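Side-chain contacts in dihydroorotase (Campylobacter jejuni subsp. jejuni, PDB 3PNU), which probably catalyses the reversible, zinc-dependent cyclisation of carbamoyl aspartate to dihydroorotate in de novo pyrimidine biosynthesis: residues Gln41-Glu44 with Leu45-Leu49; Val130-Asp134 with Ile135-Lys139; Trp331-Pro334 with Asn335-Asp339. One frame throughout, in Å; residues are numbered along the deposited sequence.

Interaction 1: residues Gln41-Glu44 with Leu45-Leu49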
loop_
_atom_site.group_PDB
_atom_site.type_symbol
_atom_site.label_atom_id
_atom_site.label_comp_id
_atom_site.label_asym_id
_atom_site.label_seq_id
_atom_site.Cartn_x
_atom_site.Cartn_y
_atom_site.Cartn_z
ATOM N N GLN A 41 16.940 4.889 -25.539
ATOM C CA GLN A 41 18.108 4.848 -24.663
ATOM C C GLN A 41 17.976 3.905 -23.465
ATOM O O GLN A 41 18.956 3.284 -23.049
ATOM C CB GLN A 41 18.500 6.273 -24.232
ATOM C CG GLN A 41 19.097 7.126 -25.391
ATOM C CD GLN A 41 18.101 7.521 -26.485
ATOM O OE1 GLN A 41 16.985 7.951 -26.201
ATOM N NE2 GLN A 41 18.526 7.410 -27.745
ATOM N N MET A 42 16.770 3.793 -22.919
ATOM C CA MET A 42 16.533 2.905 -21.775
ATOM C C MET A 42 16.829 1.440 -22.161
ATOM O O MET A 42 17.468 0.685 -21.415
ATOM C CB MET A 42 15.081 3.052 -21.268
ATOM C CG MET A 42 14.743 2.137 -20.072
ATOM S SD MET A 42 15.698 2.448 -18.577
ATOM C CE MET A 42 14.990 4.037 -18.093
ATOM N N LEU A 43 16.349 1.057 -23.335
ATOM C CA LEU A 43 16.584 -0.276 -23.847
ATOM C C LEU A 43 18.078 -0.596 -23.880
ATOM O O LEU A 43 18.491 -1.640 -23.382
ATOM C CB LEU A 43 15.975 -0.408 -25.234
ATOM C CG LEU A 43 16.212 -1.727 -25.952
ATOM C CD1 LEU A 43 15.837 -2.925 -25.082
ATOM C CD2 LEU A 43 15.428 -1.718 -27.251
ATOM N N GLU A 44 18.879 0.316 -24.437
ATOM C CA GLU A 44 20.342 0.128 -24.541
ATOM C C GLU A 44 21.013 -0.101 -23.185
ATOM O O GLU A 44 22.068 -0.738 -23.100
ATOM C CB GLU A 44 21.002 1.334 -25.242
ATOM C CG GLU A 44 20.545 1.551 -26.694
ATOM C CD GLU A 44 20.947 2.916 -27.264
ATOM O OE1 GLU A 44 21.781 3.621 -26.637
ATOM O OE2 GLU A 44 20.413 3.282 -28.344
ATOM N N LEU A 45 20.400 0.411 -22.126
ATOM C CA LEU A 45 20.962 0.268 -20.781
ATOM C C LEU A 45 20.589 -1.033 -20.060
ATOM O O LEU A 45 21.447 -1.680 -19.465
ATOM C CB LEU A 45 20.534 1.458 -19.917
ATOM C CG LEU A 45 20.955 1.420 -18.439
ATOM C CD1 LEU A 45 22.446 1.201 -18.283
ATOM C CD2 LEU A 45 20.516 2.703 -17.738
ATOM N N ILE A 46 19.313 -1.408 -20.111
ATOM C CA ILE A 46 18.834 -2.605 -19.396
ATOM C C ILE A 46 18.877 -3.938 -20.188
ATOM O O ILE A 46 19.100 -4.996 -19.595
ATOM C CB ILE A 46 17.382 -2.388 -18.870
ATOM C CG1 ILE A 46 16.378 -2.329 -20.035
ATOM C CG2 ILE A 46 17.314 -1.130 -18.043
ATOM C CD1 ILE A 46 14.924 -2.233 -19.612
ATOM N N ALA A 47 18.672 -3.879 -21.505
ATOM C CA ALA A 47 18.629 -5.092 -22.332
ATOM C C ALA A 47 19.791 -6.038 -22.065
ATOM O O ALA A 47 19.589 -7.237 -21.916
ATOM C CB ALA A 47 18.529 -4.748 -23.823
ATOM N N PRO A 48 21.016 -5.508 -22.019
ATOM C CA PRO A 48 22.174 -6.345 -21.716
ATOM C C PRO A 48 22.099 -7.045 -20.379
ATOM O O PRO A 48 22.618 -8.132 -20.226
ATOM C CB PRO A 48 23.326 -5.340 -21.692
ATOM C CG PRO A 48 22.941 -4.342 -22.739
ATOM C CD PRO A 48 21.424 -4.209 -22.599
ATOM N N LEU A 49 21.452 -6.429 -19.412
ATOM C CA LEU A 49 21.368 -7.034 -18.085
ATOM C C LEU A 49 20.556 -8.348 -18.095
ATOM O O LEU A 49 20.773 -9.229 -17.256
ATOM C CB LEU A 49 20.829 -6.009 -17.089
ATOM C CG LEU A 49 21.767 -4.797 -16.947
ATOM C CD1 LEU A 49 21.123 -3.673 -16.136
ATOM C CD2 LEU A 49 23.100 -5.221 -16.318
#

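Interaction 2: residues Val130-Asp134 with Ile135-Lys139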
loop_
_atom_site.group_PDB
_atom_site.type_symbol
_atom_site.label_atom_id
_atom_site.label_comp_id
_atom_site.label_asym_id
_atom_site.label_seq_id
_atom_site.Cartn_x
_atom_site.Cartn_y
_atom_site.Cartn_z
ATOM N N VAL A 130 -8.166 -3.168 -23.481
ATOM C CA VAL A 130 -9.483 -3.748 -23.638
ATOM C C VAL A 130 -10.397 -3.182 -22.566
ATOM O O VAL A 130 -10.009 -3.070 -21.407
ATOM C CB VAL A 130 -9.423 -5.296 -23.552
ATOM C CG1 VAL A 130 -10.800 -5.902 -23.460
ATOM C CG2 VAL A 130 -8.671 -5.858 -24.747
ATOM N N SER A 131 -11.603 -2.808 -22.961
ATOM C CA SER A 131 -12.566 -2.239 -22.037
ATOM C C SER A 131 -13.814 -3.086 -22.002
ATOM O O SER A 131 -14.815 -2.695 -21.425
ATOM C CB SER A 131 -12.934 -0.813 -22.470
ATOM O OG SER A 131 -13.577 -0.816 -23.740
ATOM N N SER A 132 -13.755 -4.260 -22.611
ATOM C CA SER A 132 -14.899 -5.126 -22.651
ATOM C C SER A 132 -14.486 -6.568 -22.879
ATOM O O SER A 132 -13.640 -6.838 -23.728
ATOM C CB SER A 132 -15.813 -4.680 -23.787
ATOM O OG SER A 132 -16.866 -5.596 -23.963
ATOM N N PHE A 133 -15.086 -7.483 -22.121
ATOM C CA PHE A 133 -14.825 -8.901 -22.271
ATOM C C PHE A 133 -16.065 -9.610 -22.800
ATOM O O PHE A 133 -16.320 -10.760 -22.498
ATOM C CB PHE A 133 -14.302 -9.510 -20.959
ATOM C CG PHE A 133 -12.940 -8.993 -20.566
ATOM C CD1 PHE A 133 -11.790 -9.608 -21.034
ATOM C CD2 PHE A 133 -12.814 -7.879 -19.761
ATOM C CE1 PHE A 133 -10.536 -9.130 -20.691
ATOM C CE2 PHE A 133 -11.559 -7.397 -19.411
ATOM C CZ PHE A 133 -10.418 -8.026 -19.879
ATOM N N ASP A 134 -16.829 -8.883 -23.604
ATOM C CA ASP A 134 -18.006 -9.405 -24.261
ATOM C C ASP A 134 -17.528 -10.529 -25.176
ATOM O O ASP A 134 -16.589 -10.337 -25.950
ATOM C CB ASP A 134 -18.659 -8.286 -25.082
ATOM C CG ASP A 134 -19.822 -8.779 -25.928
ATOM O OD1 ASP A 134 -19.746 -8.643 -27.173
ATOM O OD2 ASP A 134 -20.779 -9.335 -25.351
ATOM N N ILE A 135 -18.157 -11.696 -25.090
ATOM C CA ILE A 135 -17.727 -12.842 -25.896
ATOM C C ILE A 135 -17.758 -12.650 -27.419
ATOM O O ILE A 135 -16.796 -13.040 -28.084
ATOM C CB ILE A 135 -18.476 -14.124 -25.519
ATOM C CG1 ILE A 135 -18.036 -14.583 -24.126
ATOM C CG2 ILE A 135 -18.180 -15.227 -26.520
ATOM C CD1 ILE A 135 -16.532 -14.819 -24.013
ATOM N N GLU A 136 -18.817 -12.055 -27.976
ATOM C CA GLU A 136 -18.867 -11.866 -29.432
ATOM C C GLU A 136 -17.865 -10.830 -29.923
ATOM O O GLU A 136 -17.261 -10.984 -30.975
ATOM C CB GLU A 136 -20.288 -11.564 -29.921
ATOM C CG GLU A 136 -21.211 -12.786 -29.757
ATOM C CD GLU A 136 -20.740 -14.032 -30.550
ATOM O OE1 GLU A 136 -20.354 -13.890 -31.735
ATOM O OE2 GLU A 136 -20.779 -15.158 -29.988
ATOM N N TYR A 137 -17.688 -9.780 -29.149
ATOM C CA TYR A 137 -16.728 -8.747 -29.482
ATOM C C TYR A 137 -15.300 -9.341 -29.656
ATOM O O TYR A 137 -14.577 -8.980 -30.571
ATOM C CB TYR A 137 -16.772 -7.711 -28.375
ATOM C CG TYR A 137 -15.789 -6.591 -28.479
ATOM C CD1 TYR A 137 -16.006 -5.530 -29.357
ATOM C CD2 TYR A 137 -14.663 -6.559 -27.657
ATOM C CE1 TYR A 137 -15.105 -4.475 -29.441
ATOM C CE2 TYR A 137 -13.756 -5.509 -27.728
ATOM C CZ TYR A 137 -13.983 -4.469 -28.621
ATOM O OH TYR A 137 -13.088 -3.423 -28.695
ATOM N N LEU A 138 -14.919 -10.269 -28.781
ATOM C CA LEU A 138 -13.602 -10.889 -28.847
ATOM C C LEU A 138 -13.562 -12.188 -29.662
ATOM O O LEU A 138 -12.493 -12.652 -30.017
ATOM C CB LEU A 138 -13.121 -11.215 -27.428
ATOM C CG LEU A 138 -12.936 -10.048 -26.465
ATOM C CD1 LEU A 138 -12.765 -10.565 -25.045
ATOM C CD2 LEU A 138 -11.761 -9.161 -26.887
ATOM N N LYS A 139 -14.708 -12.767 -29.977
ATOM C CA LYS A 139 -14.702 -14.075 -30.638
ATOM C C LYS A 139 -13.860 -14.255 -31.907
ATOM O O LYS A 139 -13.030 -15.165 -31.974
ATOM C CB LYS A 139 -16.134 -14.594 -30.869
ATOM C CG LYS A 139 -16.178 -15.956 -31.565
ATOM C CD LYS A 139 -17.525 -16.666 -31.428
ATOM C CE LYS A 139 -17.733 -17.217 -30.015
ATOM N NZ LYS A 139 -19.039 -17.932 -29.860
HETATM O O HOH W 1 -21.346 -11.443 -26.530
#

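Interaction 3: residues Trp331-Pro334 with Asn335-Asp339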
loop_
_atom_site.group_PDB
_atom_site.type_symbol
_atom_site.label_atom_id
_atom_site.label_comp_id
_atom_site.label_asym_id
_atom_site.label_seq_id
_atom_site.Cartn_x
_atom_site.Cartn_y
_atom_site.Cartn_z
ATOM N N TRP A 331 28.526 -11.076 -3.448
ATOM C CA TRP A 331 28.668 -9.847 -4.229
ATOM C C TRP A 331 27.579 -8.853 -3.841
ATOM O O TRP A 331 26.472 -9.250 -3.465
ATOM C CB TRP A 331 28.694 -10.113 -5.747
ATOM C CG TRP A 331 27.407 -10.549 -6.375
ATOM C CD1 TRP A 331 26.767 -11.746 -6.207
ATOM C CD2 TRP A 331 26.629 -9.803 -7.324
ATOM N NE1 TRP A 331 25.623 -11.779 -6.971
ATOM C CE2 TRP A 331 25.518 -10.603 -7.672
ATOM C CE3 TRP A 331 26.758 -8.531 -7.907
ATOM C CZ2 TRP A 331 24.538 -10.174 -8.578
ATOM C CZ3 TRP A 331 25.778 -8.103 -8.813
ATOM C CH2 TRP A 331 24.685 -8.924 -9.138
ATOM N N GLN A 332 27.907 -7.564 -3.914
ATOM C CA GLN A 332 26.966 -6.521 -3.549
ATOM C C GLN A 332 26.309 -5.987 -4.796
ATOM O O GLN A 332 26.969 -5.780 -5.814
ATOM C CB GLN A 332 27.656 -5.379 -2.814
ATOM C CG GLN A 332 26.659 -4.381 -2.246
ATOM C CD GLN A 332 27.314 -3.237 -1.498
ATOM O OE1 GLN A 332 28.433 -2.823 -1.816
ATOM N NE2 GLN A 332 26.602 -2.702 -0.507
ATOM N N VAL A 333 25.007 -5.738 -4.703
ATOM C CA VAL A 333 24.257 -5.269 -5.834
ATOM C C VAL A 333 24.413 -3.763 -5.979
ATOM O O VAL A 333 24.206 -3.022 -5.024
ATOM C CB VAL A 333 22.742 -5.623 -5.690
ATOM C CG1 VAL A 333 21.964 -5.220 -6.964
ATOM C CG2 VAL A 333 22.554 -7.115 -5.386
ATOM N N PRO A 334 24.776 -3.301 -7.186
ATOM C CA PRO A 334 24.897 -1.868 -7.419
ATOM C C PRO A 334 23.648 -1.136 -6.986
ATOM O O PRO A 334 22.553 -1.680 -7.065
ATOM C CB PRO A 334 25.046 -1.758 -8.938
ATOM C CG PRO A 334 25.611 -3.063 -9.367
ATOM C CD PRO A 334 25.141 -4.094 -8.375
ATOM N N ASN A 335 23.814 0.094 -6.531
ATOM C CA ASN A 335 22.685 0.886 -6.095
ATOM C C ASN A 335 21.970 1.500 -7.295
ATOM O O ASN A 335 20.861 2.011 -7.165
ATOM C CB ASN A 335 23.154 1.959 -5.105
ATOM C CG ASN A 335 23.788 1.357 -3.851
ATOM O OD1 ASN A 335 23.499 0.222 -3.470
ATOM N ND2 ASN A 335 24.652 2.120 -3.211
ATOM N N VAL A 336 22.599 1.425 -8.464
ATOM C CA VAL A 336 22.019 1.966 -9.689
ATOM C C VAL A 336 22.751 1.412 -10.922
ATOM O O VAL A 336 23.897 0.989 -10.834
ATOM C CB VAL A 336 22.097 3.525 -9.691
ATOM C CG1 VAL A 336 23.553 3.981 -9.659
ATOM C CG2 VAL A 336 21.372 4.127 -10.900
ATOM N N TYR A 337 22.077 1.385 -12.061
ATOM C CA TYR A 337 22.703 0.964 -13.305
ATOM C C TYR A 337 22.629 2.184 -14.225
ATOM O O TYR A 337 21.627 2.436 -14.879
ATOM C CB TYR A 337 22.043 -0.299 -13.879
ATOM C CG TYR A 337 22.445 -1.581 -13.140
ATOM C CD1 TYR A 337 23.467 -2.397 -13.627
ATOM C CD2 TYR A 337 21.819 -1.963 -11.962
ATOM C CE1 TYR A 337 23.844 -3.567 -12.961
ATOM C CE2 TYR A 337 22.194 -3.130 -11.289
ATOM C CZ TYR A 337 23.205 -3.925 -11.801
ATOM O OH TYR A 337 23.583 -5.068 -11.147
ATOM N N GLU A 338 23.725 2.935 -14.242
ATOM C CA GLU A 338 23.832 4.213 -14.946
ATOM C C GLU A 338 24.319 4.206 -16.386
ATOM O O GLU A 338 24.744 3.198 -16.941
ATOM C CB GLU A 338 24.815 5.106 -14.155
ATOM C CG GLU A 338 24.326 5.549 -12.782
ATOM C CD GLU A 338 25.459 5.964 -11.840
ATOM O OE1 GLU A 338 26.373 5.140 -11.609
ATOM O OE2 GLU A 338 25.410 7.089 -11.298
ATOM N N ASP A 339 24.226 5.396 -16.958
ATOM C CA ASP A 339 24.733 5.705 -18.269
ATOM C C ASP A 339 24.473 7.210 -18.517
ATOM O O ASP A 339 24.153 7.972 -17.592
ATOM C CB ASP A 339 24.168 4.781 -19.380
ATOM C CG ASP A 339 22.774 5.164 -19.838
ATOM O OD1 ASP A 339 22.367 4.678 -20.915
ATOM O OD2 ASP A 339 22.099 5.958 -19.153
#

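Interaction 1: residues Gln41-Glu44 with Leu45-Leu49
Helix 40-51, the helical arm of the beta-alpha-beta unit formed with strands 31-35 and 56-59, brings L43 against A47 and M42 against I46 one turn further on. Methyl CD1 of L43 meets CB of A47 at 3.5 Å. L43 can deliver this branch because its CG stands opposite the backbone N (chi1 176°), next to its own carbonyl, so the side chain runs forward along the helix. The same carbonyl also touches the alanine methyl, A47 CB lying 3.1 Å from L43 O, and A47 N donates to L43 O over 2.9 Å.

M42 and I46 form the second pair, their side chains crossing at a slant with SD of M42 4.0 Å from CG2 of I46. I46 carries CG1 wedged between its backbone N and carbonyl carbon (chi1 69°), which lays CG1 over M42 O at 3.5 Å. That oxygen is gripped twice, by a straight bond from I46 N (3.1 Å, 164° at the hydrogen) and by a weak one from L45 N. Within the TIM barrel of this dihydroorotase, a member of the metallo-dependent hydrolase superfamily, these residues look two ways: L43 and A47 are buried against A83 of helix 70-84, L43 also reaching Y76 and I80, while I46 lies on P264, its side chain about 6 Å from that of the zinc ligand H36. P48 has no N-H to offer, and P48 CD instead sits 3.6 Å from E44 O, at the point where the regular bonding of the helix is interrupted by a kink.

Interaction 2: residues Val130-Asp134 with Ile135-Lys139
The chain passes from the extended residue D134 into the first turn of helix 135-147, where L138 N donates to D134 O over 3.3 Å. D134 occupies the N-cap position, and its side chain closes the helix start with a second bond: OD1 accepts from Y137 N at 3.1 Å. The amide reaches this oxygen from above the carboxylate, 43° out of its plane. With chi1 at 174°, CG swings to the side of the D134 carbonyl carbon, which brings the carboxylate over the opening turn and sets OD1 3.3 Å from CB of Y137 as well. The other oxygen, OD2, binds a water at 2.5 Å that in turn accepts from E136 N, so both carboxylate oxygens serve amides of the first turn, one directly and one through water. The helix dipole would probably favour the negative charge here.

An apolar contact lies beside the cap. CD1 of L138 rests 3.8 Å from CA of F133 and 4.2 Å from CD1 of F133, tying the residue before the cap to the first turn, while V130 CG1 lies over a face of that ring, offset toward its rim. F133 touches I172 of helix 170-179 and its carbonyl accepts from K175 NZ; I135 reaches H179 of the same helix, and L138 packs on F97, placing this junction of the loop after helix 102-108 and the start of helix 135-147 alongside helix 170-179.

Interaction 3: residues Trp331-Pro334 with Asn335-Asp339
P334 lies over one face of the Y337 ring, a CH-pi contact made three residues along the chain. The proline CB stands 4.3 Å from the ring centroid, 25° off the ring normal, while CG moves in toward the phenol end, 3.5 Å from CZ of Y337. CD extends furthest, reaching the hydroxyl oxygen OH of Y337 at 3.3 Å. The tyrosine is turned back to meet the pyrrolidine: its CG lies opposite the carbonyl carbon and beside the backbone N (chi1 -76°), and the ring offers one face to the proline. The pyrrolidine and phenol are not stacked squarely.

This is the connection between strand 331-332, at the border of a four-stranded antiparallel sheet, and the short, weakly bonded strand near 337-338, which pairs with 343-344. The end-to-end directions of 331-334 and 335-337 differ by 70°, a bend with the proline-tyrosine pair at its inner side. W331 adds a more distant touch, its CZ3 4.4 Å from Y337 OH, which sits at the indole edge near the ring plane. P283, P346 and L49 of helix 40-51 also pack on Y337.

How the interactions relate
Interactions 1 and 3 are neighbours, whereas interaction 2 stands apart, its nearest atoms about 23 Å from the first and 32 Å from the other. Helix 40-51 connects the close pair: L45 CD2 packs 3.1 Å from Y337 O, and L49 CD1 lies 3.7 Å from Y337 CD1, so one side of the helix is set against residues 337-339. Interaction 1 is partly buried and combines aliphatic packing with main-chain helix bonds. The other two are surface contacts with contrasting chemistry, since a carboxylate and a water serve the helix start in 130-139, while 331-339 relies on a proline-aromatic contact without any hydrogen bond between its segments.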